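Local atomic coordinates of carbohydrate deacetylase Agd3 (Neosartorya fumigata, PDB entry 6NWZ), a protein that probably removes acetyl groups from galactosaminogalactan, an exopolysaccharide, and is required for biofilm formation by the mould Aspergillus fumigatus. Residues L250-L259 against Y298-N309; N379-S387 against G418-T426. One frame throughout, in Å; residues are numbered along the deposited sequence.

Contact 1: L250-L259 against Y298-N309; sequences LNTQIDDMFL and YFVEVGHNGNGN. With ZN (zinc ion), chain L; ZN (zinc ion), chain M.
Ile254 is tied to 298-309 through both its backbone polar atoms: Ile254 N donates to Glu301 O at 2.8 Å, and Ile254 O receives Gly303 N over a nearly straight bond (174°). Further on, Gly303 O accepts Met257 N, and Asn305 N reaches Met257 O at 3.0 Å. Thr252 OG1 and Tyr298 OH are hydrogen-bonded 2.7 Å apart, their side chains crossing at about a right angle. Gln253 and Glu301 run side by side; Gln253 NE2 meets Glu301 OE1 at 3.3 Å from above the carboxylate plane, while Gln253 OE1 also accepts from Arg491, and Glu301 OE2 from the backbone N of His594. The two strands are parallel central strands of the deacetylase domain, and the register slips by one residue between Ile254 and Met257. This beta bulge holds Asp255 and Asp256, whose CB atoms point away from 298-309, with Asp256 at a positive phi (72°). Asp256 OD1 binds one zinc ion at 2.0 Å with His388 and His392, an Asp-His-His set as in other metal-dependent polysaccharide deacetylases; Asp255 OD2 binds a second with His546. Outward, Ile254 CG1 packs on Val300 CG1 (3.6 Å). With CG anti to the backbone N (chi1 -176°), Met257 is carried against Val302 CG1 and alongside His304. The Phe258 ring takes His304 ND1 at its edge, 3.3 Å from Phe258 CE2, and Leu259 CD1 covers the Asn305 amide.

Contact 2: N379-S387 against G418-T426; sequences NRDAFGHIS and GLDQAKWFT
Arg380, at the end of helix 377-380, lies along the 3-10 segment 419-421 and its flanking residues, next to a beta-alpha-beta unit (strand 384-387, helix 400-417, strand 424-426) whose parallel strands pair His385 with Phe425. From CB, which points toward 418-426, the chain leaves with CG anti to the backbone N (chi1 171°), laying CG on Ala422 CB at 3.5 Å with Leu419 CD2 beside it. CD also packs on Ala422 CB. A bend at chi3 turns the guanidinium back to the Asp381 carboxylate: in a salt bridge, Arg380 NE makes a weak bond to Asp381 OD1 and NH2 a straighter one to OD2, which it meets on the syn side. Asp381 OD1 also accepts Lys423 N, from above the carboxylate plane, at 3.2 Å. At the tip, Arg380 NH1 donates to Gly418 O (3.2 Å) from above the carbonyl plane, while Gln421 N reaches the same oxygen from the opposite face. The Arg380 carbonyl is held as well: His385 NE2 binds Arg380 O in the plane of the imidazole, and His385 CD2 touches Ala422 CB. Along the strands, Thr426 N donates to His385 O (3.0 Å), whereas the bond from His385 N to Trp424 O is weak. Ile386 CG1 packs on Thr426 CB. Ala382 O lies at the edge of the Trp424 indole. A water bridges the backbones, donating to Phe383 O and accepting from Trp424 N at 2.8 Å.

In the fold
Contacts 1 and 2 are consecutive parts of one sheet, strands running in the order 252-257, 300-304, 384-387, 424-426; their centres lie 10 Å apart. The seam is the 300-304/384-387 pairing, where Val302 N to Gly384 O and Val300 O to Gly384 N are both 2.8 Å, probable hydrogen bonds. His304 NE2 bonds His385 ND1 with the two rings almost parallel, and Phe299 stacks on Trp424. Two of the zinc ions are bound at contact 1, by Asp255 and Asp256. Contact 2 stands further back, the Ile386 side chain about 11 Å from a zinc, yet strand 384-387 leads directly into His388, which shares a zinc ion with Asp256.

Contact 1: L250-L259 against Y298-N309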
loop_
_atom_site.group_PDB
_atom_site.type_symbol
_atom_site.label_atom_id
_atom_site.label_comp_id
_atom_site.label_asym_id
_atom_site.label_seq_id
_atom_site.Cartn_x
_atom_site.Cartn_y
_atom_site.Cartn_z
ATOM N N LEU A 250 -7.108 2.682 -0.985
ATOM C CA LEU A 250 -7.031 3.846 -0.107
ATOM C C LEU A 250 -8.078 3.676 0.994
ATOM O O LEU A 250 -9.224 4.108 0.851
ATOM C CB LEU A 250 -7.234 5.136 -0.883
ATOM C CG LEU A 250 -7.102 6.411 -0.054
ATOM C CD1 LEU A 250 -5.717 6.498 0.578
ATOM C CD2 LEU A 250 -7.405 7.635 -0.909
ATOM N N ASN A 251 -7.675 3.045 2.094
ATOM C CA ASN A 251 -8.539 2.815 3.244
ATOM C C ASN A 251 -8.125 3.756 4.367
ATOM O O ASN A 251 -6.986 3.695 4.841
ATOM C CB ASN A 251 -8.457 1.362 3.707
ATOM C CG ASN A 251 -8.818 0.382 2.612
ATOM O OD1 ASN A 251 -9.405 0.757 1.597
ATOM N ND2 ASN A 251 -8.476 -0.885 2.816
ATOM N N THR A 252 -9.050 4.617 4.794
ATOM C CA THR A 252 -8.788 5.606 5.836
ATOM C C THR A 252 -9.746 5.357 6.994
ATOM O O THR A 252 -10.946 5.636 6.885
ATOM C CB THR A 252 -8.935 7.027 5.291
ATOM O OG1 THR A 252 -10.281 7.240 4.851
ATOM C CG2 THR A 252 -8.000 7.235 4.114
ATOM N N GLN A 253 -9.219 4.844 8.103
ATOM C CA GLN A 253 -10.029 4.446 9.247
ATOM C C GLN A 253 -10.043 5.538 10.307
ATOM O O GLN A 253 -9.004 6.130 10.615
ATOM C CB GLN A 253 -9.505 3.147 9.851
ATOM C CG GLN A 253 -9.710 1.948 8.961
ATOM C CD GLN A 253 -9.195 0.682 9.592
ATOM O OE1 GLN A 253 -8.209 0.700 10.328
ATOM N NE2 GLN A 253 -9.867 -0.427 9.321
ATOM N N ILE A 254 -11.224 5.790 10.870
ATOM C CA ILE A 254 -11.429 6.836 11.870
ATOM C C ILE A 254 -11.736 6.146 13.193
ATOM O O ILE A 254 -12.850 5.648 13.401
ATOM C CB ILE A 254 -12.554 7.798 11.478
ATOM C CG1 ILE A 254 -12.356 8.311 10.051
ATOM C CG2 ILE A 254 -12.620 8.952 12.467
ATOM C CD1 ILE A 254 -11.055 9.034 9.837
ATOM N N ASP A 255 -10.761 6.132 14.098
ATOM C CA ASP A 255 -10.936 5.502 15.397
ATOM C C ASP A 255 -11.661 6.440 16.360
ATOM O O ASP A 255 -11.765 7.649 16.133
ATOM C CB ASP A 255 -9.584 5.102 15.994
ATOM C CG ASP A 255 -8.843 4.063 15.162
ATOM O OD1 ASP A 255 -9.389 3.581 14.145
ATOM O OD2 ASP A 255 -7.700 3.728 15.536
ATOM N N ASP A 256 -12.179 5.853 17.442
ATOM C CA ASP A 256 -12.673 6.588 18.605
ATOM C C ASP A 256 -13.989 7.314 18.341
ATOM O O ASP A 256 -14.301 8.294 19.020
ATOM C CB ASP A 256 -11.630 7.587 19.119
ATOM C CG ASP A 256 -10.351 6.918 19.572
ATOM O OD1 ASP A 256 -10.234 5.682 19.434
ATOM O OD2 ASP A 256 -9.462 7.635 20.076
ATOM N N MET A 257 -14.781 6.850 17.375
ATOM C CA MET A 257 -16.072 7.482 17.127
ATOM C C MET A 257 -17.005 7.278 18.316
ATOM O O MET A 257 -17.100 6.179 18.872
ATOM C CB MET A 257 -16.717 6.935 15.858
ATOM C CG MET A 257 -18.033 7.618 15.484
ATOM S SD MET A 257 -17.900 9.396 15.150
ATOM C CE MET A 257 -16.720 9.401 13.805
ATOM N N PHE A 258 -17.691 8.358 18.693
ATOM C CA PHE A 258 -18.581 8.535 19.836
ATOM C C PHE A 258 -17.808 8.824 21.120
ATOM O O PHE A 258 -18.434 9.123 22.136
ATOM C CB PHE A 258 -19.529 7.342 20.078
ATOM C CG PHE A 258 -20.603 7.199 19.036
ATOM C CD1 PHE A 258 -21.824 7.837 19.187
ATOM C CD2 PHE A 258 -20.391 6.427 17.905
ATOM C CE1 PHE A 258 -22.811 7.708 18.229
ATOM C CE2 PHE A 258 -21.375 6.295 16.946
ATOM C CZ PHE A 258 -22.584 6.933 17.106
ATOM N N LEU A 259 -16.481 8.760 21.115
ATOM C CA LEU A 259 -15.692 9.076 22.295
ATOM C C LEU A 259 -15.327 10.557 22.323
ATOM O O LEU A 259 -15.413 11.268 21.319
ATOM C CB LEU A 259 -14.411 8.239 22.338
ATOM C CG LEU A 259 -14.515 6.727 22.536
ATOM C CD1 LEU A 259 -13.131 6.100 22.632
ATOM C CD2 LEU A 259 -15.342 6.404 23.767
ATOM N N TYR A 298 -14.106 5.752 -3.350
ATOM C CA TYR A 298 -13.564 6.037 -2.029
ATOM C C TYR A 298 -14.684 6.246 -1.019
ATOM O O TYR A 298 -15.692 6.893 -1.317
ATOM C CB TYR A 298 -12.662 7.272 -2.064
ATOM C CG TYR A 298 -12.208 7.743 -0.700
ATOM C CD1 TYR A 298 -11.166 7.108 -0.032
ATOM C CD2 TYR A 298 -12.818 8.828 -0.082
ATOM C CE1 TYR A 298 -10.751 7.538 1.216
ATOM C CE2 TYR A 298 -12.410 9.266 1.168
ATOM C CZ TYR A 298 -11.377 8.619 1.811
ATOM O OH TYR A 298 -10.975 9.057 3.051
ATOM N N PHE A 299 -14.499 5.693 0.180
ATOM C CA PHE A 299 -15.376 5.993 1.303
ATOM C C PHE A 299 -14.562 5.948 2.589
ATOM O O PHE A 299 -13.436 5.442 2.623
ATOM C CB PHE A 299 -16.583 5.041 1.370
ATOM C CG PHE A 299 -16.231 3.595 1.621
ATOM C CD1 PHE A 299 -15.998 3.130 2.909
ATOM C CD2 PHE A 299 -16.176 2.691 0.573
ATOM C CE1 PHE A 299 -15.692 1.798 3.138
ATOM C CE2 PHE A 299 -15.874 1.359 0.796
ATOM C CZ PHE A 299 -15.630 0.912 2.081
ATOM N N VAL A 300 -15.153 6.483 3.654
ATOM C CA VAL A 300 -14.492 6.613 4.948
ATOM C C VAL A 300 -15.040 5.551 5.891
ATOM O O VAL A 300 -16.260 5.444 6.077
ATOM C CB VAL A 300 -14.694 8.022 5.531
ATOM C CG1 VAL A 300 -13.951 8.157 6.843
ATOM C CG2 VAL A 300 -14.239 9.075 4.530
ATOM N N GLU A 301 -14.140 4.776 6.495
ATOM C CA GLU A 301 -14.497 3.701 7.412
ATOM C C GLU A 301 -14.290 4.150 8.851
ATOM O O GLU A 301 -13.257 4.739 9.187
ATOM C CB GLU A 301 -13.666 2.446 7.136
ATOM C CG GLU A 301 -14.230 1.171 7.741
ATOM C CD GLU A 301 -13.462 -0.064 7.306
ATOM O OE1 GLU A 301 -12.229 0.036 7.135
ATOM O OE2 GLU A 301 -14.094 -1.130 7.127
ATOM N N VAL A 302 -15.267 3.843 9.701
ATOM C CA VAL A 302 -15.351 4.392 11.050
ATOM C C VAL A 302 -15.326 3.253 12.065
ATOM O O VAL A 302 -16.014 2.239 11.888
ATOM C CB VAL A 302 -16.621 5.245 11.220
ATOM C CG1 VAL A 302 -16.722 5.750 12.642
ATOM C CG2 VAL A 302 -16.595 6.405 10.244
ATOM N N GLY A 303 -14.533 3.423 13.121
ATOM C CA GLY A 303 -14.501 2.490 14.223
ATOM C C GLY A 303 -15.189 3.084 15.435
ATOM O O GLY A 303 -14.785 4.139 15.934
ATOM N N HIS A 304 -16.235 2.403 15.905
ATOM C CA HIS A 304 -17.136 2.935 16.917
ATOM C C HIS A 304 -16.807 2.398 18.305
ATOM O O HIS A 304 -16.363 1.261 18.466
ATOM C CB HIS A 304 -18.590 2.587 16.587
ATOM C CG HIS A 304 -19.055 3.100 15.262
ATOM N ND1 HIS A 304 -19.390 4.419 15.054
ATOM C CD2 HIS A 304 -19.251 2.470 14.079
ATOM C CE1 HIS A 304 -19.769 4.582 13.800
ATOM N NE2 HIS A 304 -19.694 3.414 13.187
ATOM N N ASN A 305 -17.059 3.230 19.316
ATOM C CA ASN A 305 -17.035 2.820 20.717
ATOM C C ASN A 305 -18.430 3.057 21.283
ATOM O O ASN A 305 -18.795 4.197 21.581
ATOM C CB ASN A 305 -15.984 3.591 21.500
ATOM C CG ASN A 305 -14.591 3.363 20.973
ATOM O OD1 ASN A 305 -14.096 4.126 20.145
ATOM N ND2 ASN A 305 -13.945 2.309 21.450
ATOM N N GLY A 306 -19.201 1.978 21.439
ATOM C CA GLY A 306 -20.585 2.115 21.861
ATOM C C GLY A 306 -20.756 2.801 23.202
ATOM O O GLY A 306 -21.741 3.515 23.413
ATOM N N ASN A 307 -19.812 2.599 24.126
ATOM C CA ASN A 307 -19.953 3.192 25.453
ATOM C C ASN A 307 -19.936 4.714 25.388
ATOM O O ASN A 307 -20.556 5.378 26.227
ATOM C CB ASN A 307 -18.851 2.676 26.382
ATOM C CG ASN A 307 -19.074 3.071 27.833
ATOM O OD1 ASN A 307 -20.029 2.627 28.472
ATOM N ND2 ASN A 307 -18.177 3.894 28.369
ATOM N N GLY A 308 -19.243 5.285 24.399
ATOM C CA GLY A 308 -19.294 6.724 24.210
ATOM C C GLY A 308 -20.681 7.221 23.856
ATOM O O GLY A 308 -21.022 8.378 24.126
ATOM N N ASN A 309 -21.498 6.360 23.244
ATOM C CA ASN A 309 -22.881 6.725 22.965
ATOM C C ASN A 309 -23.717 6.724 24.239
ATOM O O ASN A 309 -24.532 7.628 24.455
ATOM C CB ASN A 309 -23.468 5.770 21.924
ATOM C CG ASN A 309 -24.963 5.937 21.754
ATOM O OD1 ASN A 309 -25.729 4.997 21.952
ATOM N ND2 ASN A 309 -25.386 7.140 21.388
HETATM ZN ZN ZN L . -8.886 4.280 19.828
HETATM ZN ZN ZN M . -6.305 4.448 17.409
#

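Contact 2: N379-S387 against G418-T426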
loop_
_atom_site.group_PDB
_atom_site.type_symbol
_atom_site.label_atom_id
_atom_site.label_comp_id
_atom_site.label_asym_id
_atom_site.label_seq_id
_atom_site.Cartn_x
_atom_site.Cartn_y
_atom_site.Cartn_z
ATOM N N ASN A 379 -26.940 8.327 5.971
ATOM C CA ASN A 379 -25.620 8.605 6.532
ATOM C C ASN A 379 -24.850 7.319 6.809
ATOM O O ASN A 379 -23.666 7.208 6.470
ATOM C CB ASN A 379 -25.757 9.422 7.816
ATOM C CG ASN A 379 -26.473 10.731 7.596
ATOM O OD1 ASN A 379 -26.334 11.357 6.547
ATOM N ND2 ASN A 379 -27.250 11.154 8.587
ATOM N N ARG A 380 -25.507 6.344 7.439
ATOM C CA ARG A 380 -24.846 5.083 7.760
ATOM C C ARG A 380 -24.278 4.422 6.511
ATOM O O ARG A 380 -23.132 3.955 6.507
ATOM C CB ARG A 380 -25.834 4.147 8.448
ATOM C CG ARG A 380 -25.319 2.739 8.637
ATOM C CD ARG A 380 -26.470 1.794 8.908
ATOM N NE ARG A 380 -27.403 1.767 7.788
ATOM C CZ ARG A 380 -28.593 1.176 7.819
ATOM N NH1 ARG A 380 -29.005 0.563 8.922
ATOM N NH2 ARG A 380 -29.373 1.202 6.748
ATOM N N ASP A 381 -25.067 4.370 5.442
ATOM C CA ASP A 381 -24.679 3.612 4.261
ATOM C C ASP A 381 -23.668 4.342 3.387
ATOM O O ASP A 381 -23.217 3.778 2.385
ATOM C CB ASP A 381 -25.921 3.249 3.446
ATOM C CG ASP A 381 -26.830 2.271 4.175
ATOM O OD1 ASP A 381 -26.314 1.427 4.942
ATOM O OD2 ASP A 381 -28.063 2.342 3.977
ATOM N N ALA A 382 -23.289 5.566 3.736
ATOM C CA ALA A 382 -22.244 6.261 3.002
ATOM C C ALA A 382 -20.852 6.014 3.574
ATOM O O ALA A 382 -19.862 6.402 2.943
ATOM C CB ALA A 382 -22.535 7.764 2.976
ATOM N N PHE A 383 -20.752 5.369 4.734
ATOM C CA PHE A 383 -19.481 5.141 5.401
ATOM C C PHE A 383 -19.289 3.653 5.675
ATOM O O PHE A 383 -20.235 2.862 5.638
ATOM C CB PHE A 383 -19.401 5.922 6.726
ATOM C CG PHE A 383 -19.411 7.419 6.557
ATOM C CD1 PHE A 383 -20.580 8.090 6.228
ATOM C CD2 PHE A 383 -18.253 8.157 6.740
ATOM C CE1 PHE A 383 -20.591 9.462 6.078
ATOM C CE2 PHE A 383 -18.257 9.530 6.593
ATOM C CZ PHE A 383 -19.425 10.183 6.262
ATOM N N GLY A 384 -18.036 3.279 5.956
ATOM C CA GLY A 384 -17.749 1.960 6.476
ATOM C C GLY A 384 -17.831 1.921 7.995
ATOM O O GLY A 384 -17.680 2.935 8.675
ATOM N N HIS A 385 -18.072 0.729 8.534
ATOM C CA HIS A 385 -18.287 0.586 9.966
ATOM C C HIS A 385 -17.590 -0.662 10.484
ATOM O O HIS A 385 -17.645 -1.724 9.856
ATOM C CB HIS A 385 -19.785 0.540 10.285
ATOM C CG HIS A 385 -20.542 1.701 9.719
ATOM N ND1 HIS A 385 -20.700 2.890 10.398
ATOM C CD2 HIS A 385 -21.145 1.870 8.519
ATOM C CE1 HIS A 385 -21.386 3.734 9.649
ATOM N NE2 HIS A 385 -21.671 3.139 8.504
ATOM N N ILE A 386 -16.934 -0.521 11.636
ATOM C CA ILE A 386 -16.239 -1.630 12.279
ATOM C C ILE A 386 -16.173 -1.331 13.770
ATOM O O ILE A 386 -16.272 -0.176 14.193
ATOM C CB ILE A 386 -14.828 -1.837 11.669
ATOM C CG1 ILE A 386 -14.239 -3.181 12.110
ATOM C CG2 ILE A 386 -13.926 -0.664 12.021
ATOM C CD1 ILE A 386 -12.793 -3.358 11.724
ATOM N N SER A 387 -16.025 -2.381 14.578
ATOM C CA SER A 387 -15.993 -2.231 16.028
ATOM C C SER A 387 -14.617 -1.787 16.511
ATOM O O SER A 387 -13.586 -2.261 16.026
ATOM C CB SER A 387 -16.369 -3.543 16.719
ATOM O OG SER A 387 -16.220 -3.434 18.128
ATOM N N GLY A 418 -28.346 -0.612 14.794
ATOM C CA GLY A 418 -28.565 -0.841 13.382
ATOM C C GLY A 418 -27.348 -0.678 12.496
ATOM O O GLY A 418 -27.457 -0.886 11.279
ATOM N N LEU A 419 -26.195 -0.320 13.063
ATOM C CA LEU A 419 -25.017 -0.080 12.240
ATOM C C LEU A 419 -24.544 -1.347 11.538
ATOM O O LEU A 419 -23.978 -1.269 10.443
ATOM C CB LEU A 419 -23.897 0.516 13.092
ATOM C CG LEU A 419 -24.136 1.964 13.522
ATOM C CD1 LEU A 419 -23.054 2.451 14.479
ATOM C CD2 LEU A 419 -24.226 2.862 12.295
ATOM N N ASP A 420 -24.776 -2.518 12.131
ATOM C CA ASP A 420 -24.311 -3.743 11.487
ATOM C C ASP A 420 -25.085 -4.073 10.222
ATOM O O ASP A 420 -24.750 -5.056 9.555
ATOM C CB ASP A 420 -24.373 -4.925 12.460
ATOM C CG ASP A 420 -25.784 -5.250 12.915
ATOM O OD1 ASP A 420 -26.736 -4.532 12.541
ATOM O OD2 ASP A 420 -25.935 -6.241 13.663
ATOM N N GLN A 421 -26.103 -3.290 9.886
ATOM C CA GLN A 421 -26.863 -3.463 8.659
ATOM C C GLN A 421 -26.334 -2.604 7.521
ATOM O O GLN A 421 -26.924 -2.608 6.435
ATOM C CB GLN A 421 -28.339 -3.136 8.906
ATOM C CG GLN A 421 -29.042 -4.096 9.857
ATOM C CD GLN A 421 -29.066 -5.521 9.333
ATOM O OE1 GLN A 421 -28.333 -6.384 9.819
ATOM N NE2 GLN A 421 -29.909 -5.774 8.338
ATOM N N ALA A 422 -25.244 -1.874 7.741
ATOM C CA ALA A 422 -24.757 -0.941 6.740
ATOM C C ALA A 422 -24.259 -1.685 5.507
ATOM O O ALA A 422 -23.906 -2.867 5.555
ATOM C CB ALA A 422 -23.634 -0.074 7.310
ATOM N N LYS A 423 -24.250 -0.967 4.383
ATOM C CA LYS A 423 -23.713 -1.529 3.151
ATOM C C LYS A 423 -22.275 -1.990 3.347
ATOM O O LYS A 423 -21.895 -3.082 2.903
ATOM C CB LYS A 423 -23.805 -0.497 2.024
ATOM C CG LYS A 423 -23.073 -0.910 0.756
ATOM C CD LYS A 423 -23.252 0.103 -0.369
ATOM C CE LYS A 423 -22.799 1.493 0.049
ATOM N NZ LYS A 423 -22.797 2.458 -1.087
ATOM N N TRP A 424 -21.472 -1.183 4.030
ATOM C CA TRP A 424 -20.059 -1.456 4.273
ATOM C C TRP A 424 -19.879 -1.697 5.767
ATOM O O TRP A 424 -19.838 -0.749 6.557
ATOM C CB TRP A 424 -19.203 -0.297 3.778
ATOM C CG TRP A 424 -19.232 -0.131 2.290
ATOM C CD1 TRP A 424 -19.141 -1.120 1.353
ATOM C CD2 TRP A 424 -19.375 1.096 1.563
ATOM N NE1 TRP A 424 -19.208 -0.584 0.090
ATOM C CE2 TRP A 424 -19.351 0.775 0.191
ATOM C CE3 TRP A 424 -19.518 2.434 1.940
ATOM C CZ2 TRP A 424 -19.463 1.743 -0.804
ATOM C CZ3 TRP A 424 -19.631 3.394 0.949
ATOM C CH2 TRP A 424 -19.602 3.043 -0.406
ATOM N N PHE A 425 -19.768 -2.969 6.149
ATOM C CA PHE A 425 -19.644 -3.359 7.544
ATOM C C PHE A 425 -18.703 -4.549 7.672
ATOM O O PHE A 425 -18.704 -5.447 6.825
ATOM C CB PHE A 425 -21.011 -3.708 8.141
ATOM C CG PHE A 425 -20.952 -4.120 9.579
ATOM C CD1 PHE A 425 -20.717 -3.184 10.570
ATOM C CD2 PHE A 425 -21.129 -5.444 9.939
ATOM C CE1 PHE A 425 -20.660 -3.563 11.897
ATOM C CE2 PHE A 425 -21.076 -5.830 11.263
ATOM C CZ PHE A 425 -20.841 -4.889 12.243
ATOM N N THR A 426 -17.903 -4.544 8.736
ATOM C CA THR A 426 -16.950 -5.608 9.031
ATOM C C THR A 426 -17.431 -6.360 10.266
ATOM O O THR A 426 -17.596 -5.762 11.335
ATOM C CB THR A 426 -15.546 -5.044 9.261
ATOM O OG1 THR A 426 -15.066 -4.425 8.060
ATOM C CG2 THR A 426 -14.591 -6.146 9.678
HETATM O O HOH W 1 -22.480 1.395 4.257
#